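Local coordinates for fructosyl amine: oxygen oxidoreductase (Aspergillus fumigatus, PDB 3DJE), which oxidatively deglycates fructosyl amino acids (Amadori products), using a bound FAD as its redox cofactor, at residues A[189-194]-A[205-210]; A[3-8]-A[28-33]; A[239-244]-A[327-332]. One frame throughout, in Å; residues are numbered along the deposited sequence. Where two conformers were deposited one is given.

Interaction 1 of 3, residues A[189-194]-A[205-210]; sequences TLIFEN and GKIWRA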
loop_
_atom_site.group_PDB
_atom_site.type_symbol
_atom_site.label_atom_id
_atom_site.label_comp_id
_atom_site.label_asym_id
_atom_site.label_seq_id
_atom_site.Cartn_x
_atom_site.Cartn_y
_atom_site.Cartn_z
ATOM N N THR A 189 2.615 4.397 -23.651
ATOM C CA THR A 189 1.210 4.715 -23.928
ATOM C C THR A 189 0.415 3.436 -24.054
ATOM O O THR A 189 0.960 2.403 -24.407
ATOM C CB THR A 189 1.042 5.538 -25.238
ATOM O OG1 THR A 189 -0.330 5.943 -25.377
ATOM C CG2 THR A 189 1.479 4.740 -26.470
ATOM N N LEU A 190 -0.873 3.505 -23.722
ATOM C CA LEU A 190 -1.775 2.439 -24.143
ATOM C C LEU A 190 -2.046 2.620 -25.641
ATOM O O LEU A 190 -1.810 3.709 -26.208
ATOM C CB LEU A 190 -3.088 2.502 -23.335
ATOM C CG LEU A 190 -2.925 2.377 -21.811
ATOM C CD1 LEU A 190 -4.277 2.554 -21.112
ATOM C CD2 LEU A 190 -2.283 1.038 -21.429
ATOM N N ILE A 191 -2.505 1.548 -26.275
ATOM C CA ILE A 191 -2.892 1.585 -27.686
ATOM C C ILE A 191 -4.364 1.955 -27.787
ATOM O O ILE A 191 -5.212 1.167 -27.409
ATOM C CB ILE A 191 -2.665 0.227 -28.390
ATOM C CG1 ILE A 191 -1.180 -0.164 -28.353
ATOM C CG2 ILE A 191 -3.165 0.272 -29.853
ATOM C CD1 ILE A 191 -0.938 -1.625 -28.771
ATOM N N PHE A 192 -4.657 3.149 -28.312
ATOM C CA PHE A 192 -6.052 3.610 -28.456
ATOM C C PHE A 192 -6.478 3.485 -29.909
ATOM O O PHE A 192 -5.928 4.155 -30.789
ATOM C CB PHE A 192 -6.213 5.054 -27.976
ATOM C CG PHE A 192 -6.096 5.217 -26.476
ATOM C CD1 PHE A 192 -7.219 5.120 -25.662
ATOM C CD2 PHE A 192 -4.858 5.482 -25.884
ATOM C CE1 PHE A 192 -7.112 5.284 -24.271
ATOM C CE2 PHE A 192 -4.745 5.648 -24.496
ATOM C CZ PHE A 192 -5.869 5.550 -23.700
ATOM N N GLU A 193 -7.436 2.603 -30.152
ATOM C CA GLU A 193 -7.856 2.292 -31.521
ATOM C C GLU A 193 -9.353 2.077 -31.526
ATOM O O GLU A 193 -9.868 1.227 -30.775
ATOM C CB GLU A 193 -7.142 1.020 -31.989
ATOM C CG GLU A 193 -7.487 0.486 -33.378
ATOM C CD GLU A 193 -6.929 -0.928 -33.568
ATOM O OE1 GLU A 193 -7.734 -1.884 -33.643
ATOM O OE2 GLU A 193 -5.691 -1.098 -33.587
ATOM N N ASN A 194 -10.052 2.862 -32.346
ATOM C CA ASN A 194 -11.509 2.718 -32.487
ATOM C C ASN A 194 -12.262 2.702 -31.141
ATOM O O ASN A 194 -13.103 1.828 -30.876
ATOM C CB ASN A 194 -11.828 1.486 -33.343
ATOM C CG ASN A 194 -11.360 1.644 -34.781
ATOM O OD1 ASN A 194 -11.480 2.723 -35.364
ATOM N ND2 ASN A 194 -10.813 0.569 -35.358
ATOM N N GLY A 205 10.040 0.617 -28.019
ATOM C CA GLY A 205 9.302 0.619 -29.271
ATOM C C GLY A 205 8.815 -0.769 -29.642
ATOM O O GLY A 205 9.016 -1.241 -30.784
ATOM N N LYS A 206 8.252 -1.465 -28.657
ATOM C CA LYS A 206 7.584 -2.740 -28.914
ATOM C C LYS A 206 6.093 -2.549 -28.671
ATOM O O LYS A 206 5.696 -1.929 -27.691
ATOM C CB LYS A 206 8.117 -3.857 -28.022
ATOM C CG LYS A 206 7.556 -5.241 -28.378
ATOM C CD LYS A 206 8.367 -6.394 -27.776
ATOM C CE LYS A 206 9.878 -6.216 -27.973
ATOM N NZ LYS A 206 10.660 -7.420 -27.543
ATOM N N ILE A 207 5.295 -3.097 -29.583
ATOM C CA ILE A 207 3.842 -3.001 -29.539
ATOM C C ILE A 207 3.312 -4.311 -28.973
ATOM O O ILE A 207 3.600 -5.374 -29.520
ATOM C CB ILE A 207 3.264 -2.796 -30.957
ATOM C CG1 ILE A 207 3.759 -1.458 -31.529
ATOM C CG2 ILE A 207 1.721 -2.873 -30.940
ATOM C CD1 ILE A 207 3.534 -1.322 -33.041
ATOM N N TRP A 208 2.556 -4.209 -27.879
ATOM C CA TRP A 208 2.039 -5.359 -27.146
ATOM C C TRP A 208 0.525 -5.369 -27.273
ATOM O O TRP A 208 -0.163 -4.703 -26.514
ATOM C CB TRP A 208 2.419 -5.291 -25.665
ATOM C CG TRP A 208 3.878 -5.425 -25.412
ATOM C CD1 TRP A 208 4.791 -4.406 -25.322
ATOM C CD2 TRP A 208 4.601 -6.634 -25.199
ATOM N NE1 TRP A 208 6.040 -4.918 -25.064
ATOM C CE2 TRP A 208 5.959 -6.280 -24.999
ATOM C CE3 TRP A 208 4.239 -7.992 -25.170
ATOM C CZ2 TRP A 208 6.962 -7.238 -24.754
ATOM C CZ3 TRP A 208 5.235 -8.951 -24.938
ATOM C CH2 TRP A 208 6.583 -8.561 -24.736
ATOM N N ARG A 209 0.016 -6.112 -28.250
ATOM C CA ARG A 209 -1.437 -6.160 -28.463
ATOM C C ARG A 209 -2.041 -7.238 -27.577
ATOM O O ARG A 209 -1.452 -8.302 -27.411
ATOM C CB ARG A 209 -1.758 -6.408 -29.944
ATOM C CG ARG A 209 -1.301 -5.262 -30.831
ATOM C CD ARG A 209 -1.820 -5.346 -32.254
ATOM N NE ARG A 209 -1.519 -4.118 -32.986
ATOM C CZ ARG A 209 -2.333 -3.067 -33.079
ATOM N NH1 ARG A 209 -3.533 -3.075 -32.503
ATOM N NH2 ARG A 209 -1.945 -2.000 -33.770
ATOM N N ALA A 210 -3.219 -6.960 -27.016
ATOM C CA ALA A 210 -3.875 -7.896 -26.123
ATOM C C ALA A 210 -5.378 -7.817 -26.248
ATOM O O ALA A 210 -5.921 -6.760 -26.534
ATOM C CB ALA A 210 -3.469 -7.618 -24.697
HETATM O O HOH W 1 -3.592 0.167 -33.944
#

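Interaction 2 of 3, residues A[3-8]-A[28-33]; sequences VTKSSS and RGYTNV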
loop_
_atom_site.group_PDB
_atom_site.type_symbol
_atom_site.label_atom_id
_atom_site.label_comp_id
_atom_site.label_asym_id
_atom_site.label_seq_id
_atom_site.Cartn_x
_atom_site.Cartn_y
_atom_site.Cartn_z
ATOM N N VAL A 3 -13.340 -14.106 -24.334
ATOM C CA VAL A 3 -11.962 -14.487 -24.040
ATOM C C VAL A 3 -11.892 -16.022 -23.990
ATOM O O VAL A 3 -12.855 -16.670 -23.578
ATOM C CB VAL A 3 -11.509 -13.839 -22.688
ATOM C CG1 VAL A 3 -10.107 -14.243 -22.304
ATOM C CG2 VAL A 3 -11.598 -12.313 -22.773
ATOM N N THR A 4 -10.793 -16.609 -24.461
ATOM C CA THR A 4 -10.509 -18.010 -24.160
ATOM C C THR A 4 -9.389 -18.008 -23.131
ATOM O O THR A 4 -8.820 -16.955 -22.831
ATOM C CB THR A 4 -10.076 -18.854 -25.393
ATOM O OG1 THR A 4 -8.744 -18.510 -25.786
ATOM C CG2 THR A 4 -11.021 -18.652 -26.583
ATOM N N LYS A 5 -9.052 -19.182 -22.614
ATOM C CA LYS A 5 -7.961 -19.268 -21.638
ATOM C C LYS A 5 -6.604 -18.918 -22.254
ATOM O O LYS A 5 -5.668 -18.603 -21.532
ATOM C CB LYS A 5 -7.911 -20.649 -20.977
ATOM C CG LYS A 5 -9.157 -20.993 -20.169
ATOM C CD LYS A 5 -9.299 -20.125 -18.920
ATOM C CE LYS A 5 -10.427 -20.635 -18.063
ATOM N NZ LYS A 5 -10.770 -19.670 -17.024
ATOM N N SER A 6 -6.494 -18.991 -23.582
ATOM C CA SER A 6 -5.234 -18.681 -24.252
ATOM C C SER A 6 -5.237 -17.287 -24.908
ATOM O O SER A 6 -4.284 -16.928 -25.600
ATOM C CB SER A 6 -4.891 -19.764 -25.271
ATOM O OG SER A 6 -5.863 -19.791 -26.291
ATOM N N SER A 7 -6.293 -16.517 -24.679
ATOM C CA SER A 7 -6.330 -15.124 -25.149
ATOM C C SER A 7 -5.162 -14.331 -24.587
ATOM O O SER A 7 -4.806 -14.486 -23.425
ATOM C CB SER A 7 -7.616 -14.421 -24.723
ATOM O OG SER A 7 -8.745 -14.921 -25.406
ATOM N N SER A 8 -4.588 -13.455 -25.407
ATOM C CA SER A 8 -3.513 -12.573 -24.943
ATOM C C SER A 8 -4.042 -11.558 -23.926
ATOM O O SER A 8 -4.903 -10.730 -24.250
ATOM C CB SER A 8 -2.849 -11.854 -26.120
ATOM O OG SER A 8 -1.890 -10.916 -25.649
ATOM N N ARG A 28 -6.505 -19.541 -12.440
ATOM C CA ARG A 28 -7.807 -19.742 -13.052
ATOM C C ARG A 28 -7.708 -20.292 -14.477
ATOM O O ARG A 28 -8.720 -20.429 -15.166
ATOM C CB ARG A 28 -8.662 -18.476 -12.926
ATOM C CG ARG A 28 -9.058 -18.258 -11.459
ATOM C CD ARG A 28 -9.521 -16.849 -11.137
ATOM N NE ARG A 28 -10.790 -16.503 -11.763
ATOM C CZ ARG A 28 -11.626 -15.579 -11.294
ATOM N NH1 ARG A 28 -11.349 -14.924 -10.176
ATOM N NH2 ARG A 28 -12.746 -15.319 -11.938
ATOM N N GLY A 29 -6.487 -20.637 -14.879
ATOM C CA GLY A 29 -6.266 -21.405 -16.105
ATOM C C GLY A 29 -5.773 -20.633 -17.303
ATOM O O GLY A 29 -5.520 -21.234 -18.354
ATOM N N TYR A 30 -5.634 -19.314 -17.175
ATOM C CA TYR A 30 -5.165 -18.513 -18.318
ATOM C C TYR A 30 -3.700 -18.783 -18.611
ATOM O O TYR A 30 -2.889 -18.863 -17.686
ATOM C CB TYR A 30 -5.432 -17.032 -18.087
ATOM C CG TYR A 30 -6.904 -16.690 -18.071
ATOM C CD1 TYR A 30 -7.574 -16.368 -19.261
ATOM C CD2 TYR A 30 -7.637 -16.703 -16.886
ATOM C CE1 TYR A 30 -8.921 -16.042 -19.259
ATOM C CE2 TYR A 30 -8.998 -16.367 -16.874
ATOM C CZ TYR A 30 -9.638 -16.045 -18.071
ATOM O OH TYR A 30 -10.989 -15.739 -18.075
ATOM N N THR A 31 -3.358 -18.907 -19.896
ATOM C CA THR A 31 -2.026 -19.389 -20.270
ATOM C C THR A 31 -1.234 -18.438 -21.166
ATOM O O THR A 31 -0.137 -18.795 -21.611
ATOM C CB THR A 31 -2.117 -20.718 -21.024
ATOM O OG1 THR A 31 -2.899 -20.519 -22.202
ATOM C CG2 THR A 31 -2.776 -21.781 -20.176
ATOM N N ASN A 32 -1.772 -17.245 -21.419
ATOM C CA ASN A 32 -1.116 -16.285 -22.297
ATOM C C ASN A 32 -1.111 -14.874 -21.701
ATOM O O ASN A 32 -1.591 -13.915 -22.319
ATOM C CB ASN A 32 -1.767 -16.325 -23.690
ATOM C CG ASN A 32 -0.983 -15.538 -24.739
ATOM O OD1 ASN A 32 0.171 -15.149 -24.519
ATOM N ND2 ASN A 32 -1.615 -15.293 -25.888
ATOM N N VAL A 33 -0.528 -14.762 -20.509
ATOM C CA VAL A 33 -0.539 -13.500 -19.746
ATOM C C VAL A 33 0.856 -12.900 -19.777
ATOM O O VAL A 33 1.845 -13.606 -19.548
ATOM C CB VAL A 33 -0.929 -13.766 -18.268
ATOM C CG1 VAL A 33 -0.950 -12.460 -17.459
ATOM C CG2 VAL A 33 -2.279 -14.497 -18.184
HETATM O O HOH W 2 -4.430 -16.117 -21.258
HETATM O O HOH W 3 0.125 -11.760 -23.324
#

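Interaction 3 of 3, residues A[239-244]-A[327-332]; sequences VHIALK and RPFSFA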
loop_
_atom_site.group_PDB
_atom_site.type_symbol
_atom_site.label_atom_id
_atom_site.label_comp_id
_atom_site.label_asym_id
_atom_site.label_seq_id
_atom_site.Cartn_x
_atom_site.Cartn_y
_atom_site.Cartn_z
ATOM N N VAL A 239 11.716 4.951 7.089
ATOM C CA VAL A 239 13.146 4.793 7.364
ATOM C C VAL A 239 13.391 3.431 8.011
ATOM O O VAL A 239 12.459 2.824 8.537
ATOM C CB VAL A 239 13.710 5.917 8.308
ATOM C CG1 VAL A 239 13.381 7.295 7.768
ATOM C CG2 VAL A 239 13.207 5.742 9.752
ATOM N N HIS A 240 14.637 2.968 7.960
ATOM C CA HIS A 240 15.104 1.835 8.764
ATOM C C HIS A 240 16.195 2.306 9.734
ATOM O O HIS A 240 17.012 3.164 9.385
ATOM C CB HIS A 240 15.740 0.770 7.873
ATOM C CG HIS A 240 14.795 0.105 6.911
ATOM N ND1 HIS A 240 15.157 -1.008 6.182
ATOM C CD2 HIS A 240 13.508 0.374 6.577
ATOM C CE1 HIS A 240 14.141 -1.380 5.417
ATOM N NE2 HIS A 240 13.125 -0.566 5.648
ATOM N N ILE A 241 16.211 1.706 10.917
ATOM C CA ILE A 241 17.345 1.788 11.849
ATOM C C ILE A 241 17.912 0.379 12.064
ATOM O O ILE A 241 17.170 -0.535 12.407
ATOM C CB ILE A 241 16.914 2.432 13.185
ATOM C CG1 ILE A 241 16.649 3.918 12.956
ATOM C CG2 ILE A 241 17.982 2.229 14.302
ATOM C CD1 ILE A 241 16.015 4.634 14.141
ATOM N N ALA A 242 19.221 0.214 11.843
ATOM C CA ALA A 242 19.876 -1.090 12.023
ATOM C C ALA A 242 20.323 -1.305 13.460
ATOM O O ALA A 242 21.158 -0.552 13.982
ATOM C CB ALA A 242 21.069 -1.240 11.085
ATOM N N LEU A 243 19.770 -2.327 14.095
ATOM C CA LEU A 243 20.192 -2.703 15.441
ATOM C C LEU A 243 21.504 -3.472 15.374
ATOM O O LEU A 243 21.740 -4.227 14.427
ATOM C CB LEU A 243 19.118 -3.551 16.119
ATOM C CG LEU A 243 17.737 -2.939 16.366
ATOM C CD1 LEU A 243 16.802 -3.990 16.909
ATOM C CD2 LEU A 243 17.833 -1.760 17.325
ATOM N N LYS A 244 22.360 -3.269 16.376
ATOM C CA LYS A 244 23.589 -4.045 16.511
ATOM C C LYS A 244 23.238 -5.508 16.785
ATOM O O LYS A 244 22.221 -5.781 17.419
ATOM C CB LYS A 244 24.444 -3.487 17.654
ATOM C CG LYS A 244 24.870 -2.039 17.459
ATOM C CD LYS A 244 25.832 -1.590 18.556
ATOM C CE LYS A 244 25.723 -0.090 18.821
ATOM N NZ LYS A 244 24.400 0.293 19.410
ATOM N N ARG A 327 19.815 7.508 16.617
ATOM C CA ARG A 327 20.519 6.584 15.728
ATOM C C ARG A 327 20.449 7.034 14.266
ATOM O O ARG A 327 19.397 7.486 13.798
ATOM C CB ARG A 327 19.939 5.171 15.846
ATOM C CG ARG A 327 20.028 4.547 17.223
ATOM C CD ARG A 327 21.415 4.044 17.558
ATOM N NE ARG A 327 21.381 3.287 18.812
ATOM C CZ ARG A 327 21.255 1.966 18.905
ATOM N NH1 ARG A 327 21.168 1.213 17.818
ATOM N NH2 ARG A 327 21.226 1.394 20.100
ATOM N N PRO A 328 21.570 6.903 13.531
ATOM C CA PRO A 328 21.502 7.203 12.106
ATOM C C PRO A 328 20.576 6.220 11.400
ATOM O O PRO A 328 20.486 5.054 11.806
ATOM C CB PRO A 328 22.943 6.986 11.631
ATOM C CG PRO A 328 23.540 6.057 12.625
ATOM C CD PRO A 328 22.924 6.485 13.939
ATOM N N PHE A 329 19.885 6.698 10.370
ATOM C CA PHE A 329 19.069 5.816 9.521
ATOM C C PHE A 329 19.959 4.995 8.595
ATOM O O PHE A 329 20.949 5.508 8.064
ATOM C CB PHE A 329 18.089 6.626 8.678
ATOM C CG PHE A 329 17.156 7.496 9.474
ATOM C CD1 PHE A 329 16.718 7.121 10.746
ATOM C CD2 PHE A 329 16.671 8.681 8.924
ATOM C CE1 PHE A 329 15.837 7.927 11.469
ATOM C CE2 PHE A 329 15.781 9.490 9.632
ATOM C CZ PHE A 329 15.366 9.119 10.907
ATOM N N SER A 330 19.602 3.728 8.390
ATOM C CA SER A 330 20.359 2.864 7.475
ATOM C C SER A 330 19.742 2.849 6.072
ATOM O O SER A 330 20.384 2.411 5.111
ATOM C CB SER A 330 20.417 1.441 8.011
ATOM O OG SER A 330 19.101 0.946 8.175
ATOM N N PHE A 331 18.488 3.301 5.975
ATOM C CA PHE A 331 17.744 3.343 4.717
ATOM C C PHE A 331 16.583 4.317 4.888
ATOM O O PHE A 331 16.041 4.452 5.986
ATOM C CB PHE A 331 17.225 1.938 4.350
ATOM C CG PHE A 331 16.418 1.898 3.068
ATOM C CD1 PHE A 331 17.037 2.072 1.838
ATOM C CD2 PHE A 331 15.037 1.688 3.103
ATOM C CE1 PHE A 331 16.298 2.047 0.635
ATOM C CE2 PHE A 331 14.291 1.665 1.926
ATOM C CZ PHE A 331 14.917 1.844 0.690
ATOM N N ALA A 332 16.222 4.990 3.800
ATOM C CA ALA A 332 15.063 5.886 3.775
ATOM C C ALA A 332 14.510 6.012 2.371
ATOM O O ALA A 332 15.271 6.071 1.395
ATOM C CB ALA A 332 15.439 7.274 4.309
HETATM O O HOH W 4 21.075 2.407 11.585
HETATM O O HOH W 5 21.787 1.848 14.724
#

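Interaction 1 of 3, residues A[189-194]-A[205-210]
Ile-191 and Arg-209 carry most of this contact, in which two strands that share no backbone bond meet through the far ends of their side chains. The CD1 methyl of Ile-191 packs 3.7 Å from CG2 of Ile-207, the two side chains crossing at about a right angle, and it also lies against the carbonyl of Trp-208. With CG1 beside the backbone N (chi1 -61°) and chi2 extended, that methyl is carried well out from its own strand. Farther along, NH1 of Arg-209 donates to OE2 of Glu-193 over 3.1 Å, forming a salt bridge on the syn side of the carboxylate but tilted out of its plane. Water 1, in the guanidinium plane, accepts from NH2 of the arginine at 2.7 Å and donates to the same OE2. The strands are the outer members of a three-stranded antiparallel meander whose middle strand, 196-202, bonds to both; their short axes diverge by 61°, a sign of pronounced twist. Lys-198 of that middle strand touches the side chains of both Ile-191 and Glu-193. Trp-208 turns its indole the other way, onto Leu-10, Thr-34 and Leu-36 of the nucleotide-binding sheet, while NE1 is held by Thr-202 OG1.

Interaction 2 of 3, residues A[3-8]-A[28-33]
Lys-5 grips the opposite loop at both ends of the residue: its carbonyl O accepts from Thr-31 N at 2.8 Å, and its NZ donates to Arg-28 O at 2.9 Å. A third bond runs from ND2 of Asn-32 to Ser-6 O (3.1 Å), the acceptor lying close to the amide plane; CG of Asn-32, anti to the backbone N (chi1 -170°), is swung across toward the 3-8 loop to make it. Water 2 adds a bridge, donating to the carbonyls of Lys-5 and Ser-7 and accepting from Asn-32 N. The loop itself is folded by a type I turn from Thr-4 to Ser-7, with an ST turn from Thr-4 OG1 to Ser-6 N.

Packing centres on Tyr-30. The lysine chain, bent at chi2, lays CD over the middle of the ring, 4.0 Å from its centroid, in a CH-pi contact, and NZ makes an off-centre cation-pi contact 32° from the ring normal. Val-3 CG1 meets CE1 of the same ring at its edge, 3.7 Å away, while the phenol OH reaches Glu-382. Both loops belong to the start of the Rossmann-type FAD fold: 3-8 leads into strand 9-12, the first of the beta-alpha-beta unit, and 28-33 is the connection within that unit, from helix 16-27 to strand 33-37. Gly-29, at positive phi, is the C-prime residue of the Schellman motif that ends the helix. The ammonium of Lys-5 therefore meets a carbonyl at the helix C terminus, where the helix dipole would probably favour a positive charge.

Interaction 3 of 3, residues A[239-244]-A[327-332]
Val-239 and Ala-332 form an antiparallel non-hydrogen-bonded pair, beside which His-240 N donates to Phe-331 O (2.8 Å) and Ser-330 N to His-240 O (2.8 Å). This is one end of the pairing between strands 232-242 and 331-339 in the large mixed sheet beyond the nucleotide-binding domain, the sheet that probably corresponds to the substrate domain of MSOX-like flavoenzymes. Farther toward Arg-327, water 4 spans from Ala-242 N to Pro-328 O.

Phe-329 lies against one side of strand 239-242. CG1 of Val-239 sits over the ring face, 3.9 Å from its centroid, as a CH-pi contact, and CG2 of the same valine rests on the CD1 and CE1 side; Ile-241 CG1 comes instead to the ring edge. Arg-314 of helix 307-320 supplies a cation-pi partner for this phenylalanine, and Val-313 of that helix touches both Val-239 and Phe-329. Val-239 CG1 also meets CB of Ala-332 on the same sheet face.

His-240 and Phe-331 share the other face and run side by side. CD2 of Phe-331 stands over the centre of the imidazole in an edge-to-face pair, with planes at 61° and centroids 5.1 Å apart. ND1 of the histidine is bound to Glu-274, which limits rotation of the ring.

At the exposed end two cations approach: NZ of Lys-244, brought round by a bend at chi4 (67°), sits over the Arg-327 guanidinium, 3.4 Å from NH2. Glu-247 probably offsets this proximity, since its OE1 forms a salt bridge with that NH2. At the edge of the guanidinium, in its plane, water 5 donates to Ala-242 O and accepts from NH1 of Arg-327 at 3.2 Å.

In the fold
From the N terminus, interaction 2 comes first, closing the loop that holds strand 9-12 and helix 16-27 of the Rossmann-type crossover. Interaction 1 follows, spanning a short excursion through strand 196-202, and interaction 3 closes the longest loop, with 82 residues between its segments. The three follow in series, none nested or crossed. Interactions 1 and 2 adjoin: Ser-8 OG probably bonds to Arg-209 O, and Ala-210 CB packs on Ser-8 O, joining the small meander to the start of the nucleotide-binding sheet. Interaction 3 stands apart, its centre about 45 Å from that of interaction 2 and on the opposite side of the chain's centre, within the large mixed sheet.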